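Local atomic coordinates of tRNA (cytosine(72)-C(5))-methyltransferase (Pyrococcus horikoshii, PDB entry 5ZVE), a protein that methylates the C5 position of cytosine 72 in several tRNAs, using S-adenosyl-L-methionine as the methyl donor. Residues E21-H35 with R363-F375. Numbering follows the deposited sequence.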
ATOM      1  N   GLU A  21      10.354  18.735   9.059  1.00 35.45           N
ATOM      2  CA  GLU A  21       9.874  17.368   8.902  1.00 37.12           C
ATOM      3  C   GLU A  21       8.842  17.252   7.787  1.00 37.76           C
ATOM      4  O   GLU A  21       8.848  16.274   7.036  1.00 33.39           O
ATOM      5  CB  GLU A  21       9.291  16.858  10.219  1.00 37.62           C
ATOM      6  CG  GLU A  21      10.334  16.691  11.298  1.00 35.72           C
ATOM      7  CD  GLU A  21      11.266  15.534  11.010  1.00 39.37           C
ATOM      8  OE1 GLU A  21      10.794  14.378  11.030  1.00 33.57           O
ATOM      9  OE2 GLU A  21      12.465  15.780  10.751  1.00 46.35           O
ATOM     10  N   ALA A  22       7.964  18.247   7.686  1.00 35.38           N
ATOM     11  CA  ALA A  22       6.956  18.285   6.630  1.00 34.55           C
ATOM     12  C   ALA A  22       7.604  18.277   5.251  1.00 32.55           C
ATOM     13  O   ALA A  22       7.123  17.611   4.334  1.00 32.67           O
ATOM     14  CB  ALA A  22       6.065  19.510   6.782  1.00 29.12           C
ATOM     15  N   ASN A  23       8.690  19.027   5.104  1.00 31.86           N
ATOM     16  CA  ASN A  23       9.386  19.102   3.824  1.00 36.06           C
ATOM     17  C   ASN A  23      10.087  17.789   3.486  1.00 31.44           C
ATOM     18  O   ASN A  23      10.118  17.376   2.325  1.00 31.88           O
ATOM     19  CB  ASN A  23      10.394  20.257   3.820  1.00 36.56           C
ATOM     20  CG  ASN A  23       9.735  21.608   3.567  1.00 41.35           C
ATOM     21  OD1 ASN A  23       8.726  21.701   2.868  1.00 41.22           O
ATOM     22  ND2 ASN A  23      10.309  22.660   4.135  1.00 43.83           N
ATOM     23  N   LYS A  24      10.640  17.136   4.506  1.00 31.26           N
ATOM     24  CA  LYS A  24      11.303  15.842   4.330  1.00 28.31           C
ATOM     25  C   LYS A  24      10.308  14.750   3.962  1.00 26.86           C
ATOM     26  O   LYS A  24      10.619  13.855   3.183  1.00 26.18           O
ATOM     27  CB  LYS A  24      12.055  15.436   5.598  1.00 33.39           C
ATOM     28  CG  LYS A  24      13.321  16.227   5.867  1.00 40.06           C
ATOM     29  CD  LYS A  24      13.809  16.009   7.292  1.00 40.73           C
ATOM     30  CE  LYS A  24      15.063  16.817   7.573  1.00 45.27           C
ATOM     31  NZ  LYS A  24      15.517  16.666   8.982  1.00 50.20           N
ATOM     32  N   ILE A  25       9.114  14.823   4.539  1.00 26.54           N
ATOM     33  CA  ILE A  25       8.076  13.831   4.284  1.00 27.27           C
ATOM     34  C   ILE A  25       7.544  13.971   2.858  1.00 24.86           C
ATOM     35  O   ILE A  25       7.440  12.989   2.121  1.00 26.80           O
ATOM     36  CB  ILE A  25       6.918  13.963   5.288  1.00 29.88           C
ATOM     37  CG1 ILE A  25       7.319  13.376   6.642  1.00 26.00           C
ATOM     38  CG2 ILE A  25       5.659  13.285   4.757  1.00 27.74           C
ATOM     39  CD1 ILE A  25       6.579  13.984   7.819  1.00 32.16           C
ATOM     40  N   MET A  26       7.231  15.198   2.463  1.00 25.30           N
ATOM     41  CA  MET A  26       6.708  15.446   1.125  1.00 26.37           C
ATOM     42  C   MET A  26       7.736  15.107   0.050  1.00 24.76           C
ATOM     43  O   MET A  26       7.389  14.550  -0.986  1.00 28.53           O
ATOM     44  CB  MET A  26       6.253  16.897   0.991  1.00 25.93           C
ATOM     45  CG  MET A  26       4.894  17.158   1.604  1.00 27.07           C
ATOM     46  SD  MET A  26       4.315  18.847   1.362  1.00 29.98           S
ATOM     47  CE  MET A  26       5.461  19.765   2.384  1.00 29.20           C
ATOM     48  N   LYS A  27       8.998  15.433   0.306  1.00 27.77           N
ATOM     49  CA  LYS A  27      10.068  15.105  -0.630  1.00 27.59           C
ATOM     50  C   LYS A  27      10.154  13.603  -0.874  1.00 28.34           C
ATOM     51  O   LYS A  27      10.259  13.154  -2.014  1.00 24.78           O
ATOM     52  CB  LYS A  27      11.415  15.622  -0.126  1.00 27.60           C
ATOM     53  CG  LYS A  27      12.567  15.327  -1.083  1.00 31.30           C
ATOM     54  CD  LYS A  27      13.908  15.750  -0.508  1.00 34.76           C
ATOM     55  CE  LYS A  27      15.062  15.058  -1.230  1.00 45.53           C
ATOM     56  NZ  LYS A  27      16.375  15.321  -0.568  1.00 50.52           N
ATOM     57  N   LYS A  28      10.125  12.826   0.204  1.00 27.43           N
ATOM     58  CA  LYS A  28      10.242  11.378   0.095  1.00 21.26           C
ATOM     59  C   LYS A  28       8.966  10.741  -0.445  1.00 22.13           C
ATOM     60  O   LYS A  28       9.027   9.735  -1.154  1.00 20.22           O
ATOM     61  CB  LYS A  28      10.611  10.771   1.450  1.00 24.06           C
ATOM     62  CG  LYS A  28      12.049  11.047   1.853  1.00 27.09           C
ATOM     63  CD  LYS A  28      12.971  10.984   0.640  1.00 22.72           C
ATOM     64  CE  LYS A  28      14.428  11.169   1.029  1.00 26.49           C
ATOM     65  NZ  LYS A  28      15.320  11.142  -0.165  1.00 35.57           N
ATOM     66  N   LEU A  29       7.816  11.337  -0.123  1.00 20.76           N
ATOM     67  CA  LEU A  29       6.529  10.843  -0.611  1.00 24.83           C
ATOM     68  C   LEU A  29       6.461  10.842  -2.136  1.00 24.27           C
ATOM     69  O   LEU A  29       5.739  10.039  -2.734  1.00 22.75           O
ATOM     70  CB  LEU A  29       5.373  11.683  -0.054  1.00 24.76           C
ATOM     71  CG  LEU A  29       4.829  11.344   1.336  1.00 27.67           C
ATOM     72  CD1 LEU A  29       3.670  12.274   1.694  1.00 24.23           C
ATOM     73  CD2 LEU A  29       4.393   9.892   1.400  1.00 21.36           C
ATOM     74  N   ARG A  30       7.222  11.730  -2.766  1.00 21.91           N
ATOM     75  CA  ARG A  30       7.207  11.819  -4.223  1.00 25.45           C
ATOM     76  C   ARG A  30       7.938  10.648  -4.869  1.00 25.06           C
ATOM     77  O   ARG A  30       7.768  10.383  -6.055  1.00 30.22           O
ATOM     78  CB  ARG A  30       7.835  13.134  -4.691  1.00 30.97           C
ATOM     79  CG  ARG A  30       7.498  13.504  -6.135  1.00 35.87           C
ATOM     80  CD  ARG A  30       6.517  14.637  -6.166  1.00 34.34           C
ATOM     81  NE  ARG A  30       5.896  14.851  -7.474  1.00 33.52           N
ATOM     82  CZ  ARG A  30       6.359  15.663  -8.419  1.00 28.60           C
ATOM     83  NH1 ARG A  30       7.465  16.368  -8.224  1.00 25.71           N
ATOM     84  NH2 ARG A  30       5.693  15.780  -9.559  1.00 32.58           N
ATOM     85  N   GLU A  31       8.727   9.932  -4.073  1.00 22.63           N
ATOM     86  CA  GLU A  31       9.556   8.840  -4.577  1.00 23.36           C
ATOM     87  C   GLU A  31       9.000   7.473  -4.175  1.00 22.90           C
ATOM     88  O   GLU A  31       8.278   7.361  -3.181  1.00 20.62           O
ATOM     89  CB  GLU A  31      10.991   8.978  -4.056  1.00 20.39           C
ATOM     90  CG  GLU A  31      11.604  10.364  -4.196  1.00 24.96           C
ATOM     91  CD  GLU A  31      12.986  10.443  -3.564  1.00 27.88           C
ATOM     92  OE1 GLU A  31      13.419   9.445  -2.949  1.00 27.88           O
ATOM     93  OE2 GLU A  31      13.637  11.503  -3.677  1.00 31.97           O
ATOM     94  N   PRO A  32       9.333   6.427  -4.951  1.00 22.66           N
ATOM     95  CA  PRO A  32       8.953   5.068  -4.553  1.00 15.74           C
ATOM     96  C   PRO A  32       9.667   4.667  -3.269  1.00 20.26           C
ATOM     97  O   PRO A  32      10.684   5.274  -2.928  1.00 20.20           O
ATOM     98  CB  PRO A  32       9.412   4.202  -5.735  1.00 18.34           C
ATOM     99  CG  PRO A  32       9.636   5.165  -6.870  1.00 19.53           C
ATOM    100  CD  PRO A  32      10.052   6.448  -6.234  1.00 20.77           C
ATOM    101  N   VAL A  33       9.146   3.665  -2.571  1.00 17.13           N
ATOM    102  CA  VAL A  33       9.778   3.223  -1.336  1.00 22.10           C
ATOM    103  C   VAL A  33      11.197   2.764  -1.645  1.00 25.13           C
ATOM    104  O   VAL A  33      11.463   2.213  -2.719  1.00 20.40           O
ATOM    105  CB  VAL A  33       8.980   2.098  -0.641  1.00 22.14           C
ATOM    106  CG1 VAL A  33       7.574   2.592  -0.288  1.00 20.87           C
ATOM    107  CG2 VAL A  33       8.917   0.850  -1.507  1.00 17.98           C
ATOM    108  N   GLU A  34      12.113   3.047  -0.724  1.00 24.89           N
ATOM    109  CA  GLU A  34      13.513   2.681  -0.900  1.00 20.96           C
ATOM    110  C   GLU A  34      13.692   1.178  -0.733  1.00 20.37           C
ATOM    111  O   GLU A  34      14.531   0.562  -1.396  1.00 22.80           O
ATOM    112  CB  GLU A  34      14.400   3.440   0.093  1.00 22.28           C
ATOM    113  CG  GLU A  34      14.444   4.955  -0.117  1.00 22.02           C
ATOM    114  CD  GLU A  34      13.212   5.689   0.413  1.00 23.19           C
ATOM    115  OE1 GLU A  34      12.282   5.038   0.931  1.00 21.43           O
ATOM    116  OE2 GLU A  34      13.181   6.932   0.314  1.00 23.33           O
ATOM    117  N   HIS A  35      12.903   0.597   0.167  1.00 21.68           N
ATOM    118  CA  HIS A  35      12.911  -0.844   0.393  1.00 20.93           C
ATOM    119  C   HIS A  35      11.572  -1.443  -0.020  1.00 21.21           C
ATOM    120  O   HIS A  35      10.541  -1.194   0.615  1.00 23.23           O
ATOM    121  CB  HIS A  35      13.209  -1.174   1.858  1.00 22.48           C
ATOM    122  CG  HIS A  35      14.634  -0.939   2.259  1.00 26.16           C
ATOM    123  ND1 HIS A  35      15.112  -1.231   3.516  1.00 23.32           N
ATOM    124  CD2 HIS A  35      15.680  -0.421   1.567  1.00 20.89           C
ATOM    125  CE1 HIS A  35      16.397  -0.920   3.582  1.00 20.31           C
ATOM    126  NE2 HIS A  35      16.763  -0.425   2.414  1.00 22.83           N
ATOM    127  N   ARG A 363       3.479   4.902  14.318  1.00 18.60           N
ATOM    128  CA  ARG A 363       3.468   5.584  13.030  1.00 19.67           C
ATOM    129  C   ARG A 363       4.697   5.240  12.208  1.00 23.96           C
ATOM    130  O   ARG A 363       5.776   5.009  12.749  1.00 21.03           O
ATOM    131  CB  ARG A 363       3.387   7.100  13.208  1.00 23.59           C
ATOM    132  CG  ARG A 363       1.973   7.669  13.160  1.00 25.15           C
ATOM    133  CD  ARG A 363       1.996   9.169  13.372  1.00 22.88           C
ATOM    134  NE  ARG A 363       0.684   9.786  13.208  1.00 23.46           N
ATOM    135  CZ  ARG A 363       0.281  10.388  12.092  1.00 30.17           C
ATOM    136  NH1 ARG A 363       1.086  10.443  11.034  1.00 26.32           N
ATOM    137  NH2 ARG A 363      -0.926  10.934  12.031  1.00 26.29           N
ATOM    138  N   PHE A 364       4.515   5.214  10.894  1.00 21.31           N
ATOM    139  CA  PHE A 364       5.613   5.048   9.962  1.00 22.56           C
ATOM    140  C   PHE A 364       5.716   6.280   9.075  1.00 22.39           C
ATOM    141  O   PHE A 364       4.705   6.830   8.635  1.00 21.67           O
ATOM    142  CB  PHE A 364       5.429   3.785   9.118  1.00 23.35           C
ATOM    143  CG  PHE A 364       5.589   2.504   9.895  1.00 21.62           C
ATOM    144  CD1 PHE A 364       4.505   1.919  10.528  1.00 21.90           C
ATOM    145  CD2 PHE A 364       6.826   1.886   9.984  1.00 22.74           C
ATOM    146  CE1 PHE A 364       4.652   0.740  11.243  1.00 25.92           C
ATOM    147  CE2 PHE A 364       6.983   0.703  10.695  1.00 22.95           C
ATOM    148  CZ  PHE A 364       5.893   0.130  11.326  1.00 20.05           C
ATOM    149  N   TYR A 365       6.946   6.729   8.853  1.00 21.92           N
ATOM    150  CA  TYR A 365       7.219   7.885   8.013  1.00 24.17           C
ATOM    151  C   TYR A 365       8.166   7.491   6.892  1.00 24.66           C
ATOM    152  O   TYR A 365       9.072   6.688   7.110  1.00 24.91           O
ATOM    153  CB  TYR A 365       7.824   9.020   8.833  1.00 26.31           C
ATOM    154  CG  TYR A 365       6.896   9.598   9.875  1.00 23.79           C
ATOM    155  CD1 TYR A 365       5.943  10.546   9.529  1.00 27.36           C
ATOM    156  CD2 TYR A 365       6.981   9.203  11.205  1.00 22.00           C
ATOM    157  CE1 TYR A 365       5.094  11.086  10.480  1.00 24.50           C
ATOM    158  CE2 TYR A 365       6.135   9.738  12.165  1.00 24.02           C
ATOM    159  CZ  TYR A 365       5.195  10.678  11.793  1.00 25.02           C
ATOM    160  OH  TYR A 365       4.349  11.221  12.733  1.00 33.56           O
ATOM    161  N   PRO A 366       7.968   8.059   5.689  1.00 23.07           N
ATOM    162  CA  PRO A 366       8.819   7.702   4.547  1.00 25.10           C
ATOM    163  C   PRO A 366      10.292   8.078   4.732  1.00 24.93           C
ATOM    164  O   PRO A 366      11.169   7.328   4.303  1.00 24.93           O
ATOM    165  CB  PRO A 366       8.196   8.489   3.382  1.00 26.30           C
ATOM    166  CG  PRO A 366       7.452   9.609   4.024  1.00 28.47           C
ATOM    167  CD  PRO A 366       6.948   9.059   5.332  1.00 26.45           C
ATOM    168  N   HIS A 367      10.560   9.217   5.360  1.00 25.07           N
ATOM    169  CA  HIS A 367      11.934   9.684   5.515  1.00 25.31           C
ATOM    170  C   HIS A 367      12.647   8.996   6.673  1.00 26.76           C
ATOM    171  O   HIS A 367      13.870   8.932   6.700  1.00 27.13           O
ATOM    172  CB  HIS A 367      11.965  11.206   5.695  1.00 31.87           C
ATOM    173  CG  HIS A 367      11.320  11.688   6.957  1.00 31.00           C
ATOM    174  ND1 HIS A 367      10.016  11.391   7.291  1.00 31.32           N
ATOM    175  CD2 HIS A 367      11.796  12.466   7.959  1.00 30.27           C
ATOM    176  CE1 HIS A 367       9.722  11.952   8.451  1.00 27.25           C
ATOM    177  NE2 HIS A 367      10.783  12.612   8.876  1.00 30.82           N
ATOM    178  N   LYS A 368      11.888   8.486   7.636  1.00 27.03           N
ATOM    179  CA  LYS A 368      12.491   7.796   8.775  1.00 25.25           C
ATOM    180  C   LYS A 368      12.604   6.283   8.583  1.00 23.19           C
ATOM    181  O   LYS A 368      13.591   5.682   8.994  1.00 22.71           O
ATOM    182  CB  LYS A 368      11.702   8.089  10.057  1.00 28.27           C
ATOM    183  CG  LYS A 368      11.739   9.541  10.504  1.00 27.57           C
ATOM    184  CD  LYS A 368      11.014   9.726  11.833  1.00 32.86           C
ATOM    185  CE  LYS A 368      11.201  11.136  12.379  1.00 33.05           C
ATOM    186  NZ  LYS A 368      10.390  11.370  13.607  1.00 34.42           N
ATOM    187  N   HIS A 369      11.601   5.662   7.972  1.00 24.52           N
ATOM    188  CA  HIS A 369      11.549   4.203   7.942  1.00 22.73           C
ATOM    189  C   HIS A 369      11.583   3.604   6.543  1.00 24.12           C
ATOM    190  O   HIS A 369      11.536   2.380   6.396  1.00 20.18           O
ATOM    191  CB  HIS A 369      10.301   3.714   8.674  1.00 21.48           C
ATOM    192  CG  HIS A 369      10.076   4.394   9.984  1.00 27.98           C
ATOM    193  ND1 HIS A 369       8.991   5.212  10.225  1.00 24.07           N
ATOM    194  CD2 HIS A 369      10.801   4.390  11.129  1.00 25.54           C
ATOM    195  CE1 HIS A 369       9.056   5.676  11.459  1.00 25.37           C
ATOM    196  NE2 HIS A 369      10.147   5.191  12.030  1.00 25.07           N
ATOM    197  N   LEU A 370      11.647   4.462   5.526  1.00 23.69           N
ATOM    198  CA  LEU A 370      11.826   4.020   4.145  1.00 21.00           C
ATOM    199  C   LEU A 370      10.577   3.296   3.639  1.00 21.32           C
ATOM    200  O   LEU A 370      10.634   2.504   2.695  1.00 18.50           O
ATOM    201  CB  LEU A 370      13.064   3.122   4.031  1.00 19.58           C
ATOM    202  CG  LEU A 370      14.444   3.766   3.872  1.00 27.29           C
ATOM    203  CD1 LEU A 370      14.627   4.997   4.748  1.00 23.30           C
ATOM    204  CD2 LEU A 370      15.528   2.729   4.172  1.00 21.82           C
ATOM    205  N   THR A 371       9.447   3.591   4.274  1.00 20.68           N
ATOM    206  CA  THR A 371       8.176   2.943   3.972  1.00 19.39           C
ATOM    207  C   THR A 371       7.148   3.970   3.515  1.00 22.46           C
ATOM    208  O   THR A 371       7.436   5.161   3.449  1.00 22.81           O
ATOM    209  CB  THR A 371       7.594   2.217   5.197  1.00 18.90           C
ATOM    210  OG1 THR A 371       7.227   3.188   6.185  1.00 21.11           O
ATOM    211  CG2 THR A 371       8.595   1.248   5.794  1.00 18.31           C
ATOM    212  N   GLN A 372       5.946   3.502   3.198  1.00 20.87           N
ATOM    213  CA  GLN A 372       4.813   4.399   3.045  1.00 18.48           C
ATOM    214  C   GLN A 372       4.469   5.023   4.388  1.00 22.28           C
ATOM    215  O   GLN A 372       4.792   4.464   5.440  1.00 20.33           O
ATOM    216  CB  GLN A 372       3.611   3.653   2.464  1.00 17.85           C
ATOM    217  CG  GLN A 372       3.798   3.317   0.990  1.00 22.90           C
ATOM    218  CD  GLN A 372       2.609   2.614   0.372  1.00 26.57           C
ATOM    219  OE1 GLN A 372       2.309   2.807  -0.808  1.00 29.30           O
ATOM    220  NE2 GLN A 372       1.936   1.779   1.155  1.00 20.76           N
ATOM    221  N   GLY A 373       3.828   6.187   4.354  1.00 21.21           N
ATOM    222  CA  GLY A 373       3.280   6.776   5.559  1.00 16.53           C
ATOM    223  C   GLY A 373       2.183   5.858   6.055  1.00 22.38           C
ATOM    224  O   GLY A 373       1.380   5.362   5.265  1.00 23.00           O
ATOM    225  N   PHE A 374       2.139   5.619   7.360  1.00 20.07           N
ATOM    226  CA  PHE A 374       1.266   4.580   7.881  1.00 19.12           C
ATOM    227  C   PHE A 374       0.944   4.807   9.344  1.00 18.73           C
ATOM    228  O   PHE A 374       1.621   5.573  10.031  1.00 22.44           O
ATOM    229  CB  PHE A 374       1.917   3.210   7.691  1.00 21.16           C
ATOM    230  CG  PHE A 374       0.940   2.097   7.441  1.00 20.72           C
ATOM    231  CD1 PHE A 374       0.478   1.841   6.158  1.00 19.78           C
ATOM    232  CD2 PHE A 374       0.503   1.291   8.481  1.00 19.13           C
ATOM    233  CE1 PHE A 374      -0.407   0.810   5.919  1.00 17.08           C
ATOM    234  CE2 PHE A 374      -0.383   0.260   8.247  1.00 19.56           C
ATOM    235  CZ  PHE A 374      -0.840   0.021   6.965  1.00 19.96           C
ATOM    236  N   PHE A 375      -0.093   4.132   9.819  1.00 20.03           N
ATOM    237  CA  PHE A 375      -0.544   4.300  11.191  1.00 18.81           C
ATOM    238  C   PHE A 375      -1.154   3.005  11.708  1.00 20.60           C
ATOM    239  O   PHE A 375      -1.930   2.359  11.011  1.00 21.51           O
ATOM    240  CB  PHE A 375      -1.558   5.447  11.276  1.00 19.50           C
ATOM    241  CG  PHE A 375      -2.102   5.671  12.656  1.00 21.54           C
ATOM    242  CD1 PHE A 375      -1.383   6.409  13.584  1.00 23.64           C
ATOM    243  CD2 PHE A 375      -3.331   5.149  13.026  1.00 21.97           C
ATOM    244  CE1 PHE A 375      -1.878   6.613  14.862  1.00 26.92           C
ATOM    245  CE2 PHE A 375      -3.836   5.355  14.297  1.00 21.24           C
ATOM    246  CZ  PHE A 375      -3.109   6.088  15.216  1.00 24.88           C
TER
HETATM  247  O   HOH W   1      13.147   8.086   2.777  1.00 28.35           O
HETATM  248  O   HOH W   2       9.902  -0.060   2.980  1.00 23.71           O
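P366 lays its ring against the face of helix 19-29, where its CG meets L29 CD2 at 4.0 Å and, slightly farther off, I25 CG2, while K28 CB backs its CB. I25 also sends CD1 against Y365, the N-cap residue of the short helix 366-369, and its CG1 rests 3.3 Å from CE1 of the H367 imidazole. That ring is a knob seated among E21, K24, I25 and K28. The CG of H367 stands between the backbone N and the carbonyl carbon (chi1 65°), which points the imidazole along helix 19-29 toward E21, with K24 CB near the imidazole's CD2. On the other flank L370 sets CD2 3.8 Å from the H35 ring centroid, a CH-pi contact over one face, and its CG packs on E34 CB. V33 CG1 touches Q372 CG. At the polar edge H367 NE2 donates to E21 OE1 (2.8 Å, 167°); the oxygen lies nearly in the ring plane but is approached from above its own carboxylate plane. Putting an alanine at H367 would probably leave a gap among the four helix residues and E21 without its straight hydrogen bond. Long salt bridges to K24 and K368 complete a small charged network around the E21 carboxylate. E34 OE1 forms a salt bridge with R282, whose backbone N also holds Q372 OE1, whereas E34 OE2 reaches P366 O through one water; a second water joins the H35 and L370 carbonyls. The contact thus illustrates how the ferredoxin-like region of an RsmB/NOP enzyme meets the Rossmann-like methyltransferase domain, with the PUA domain between them in sequence: a single knob, H367, seats the connection between two antiparallel strands on helix 19-29, with Q372 nearest the probable catalytic pocket, about 5 Å by side chain from C323, the predicted nucleophile.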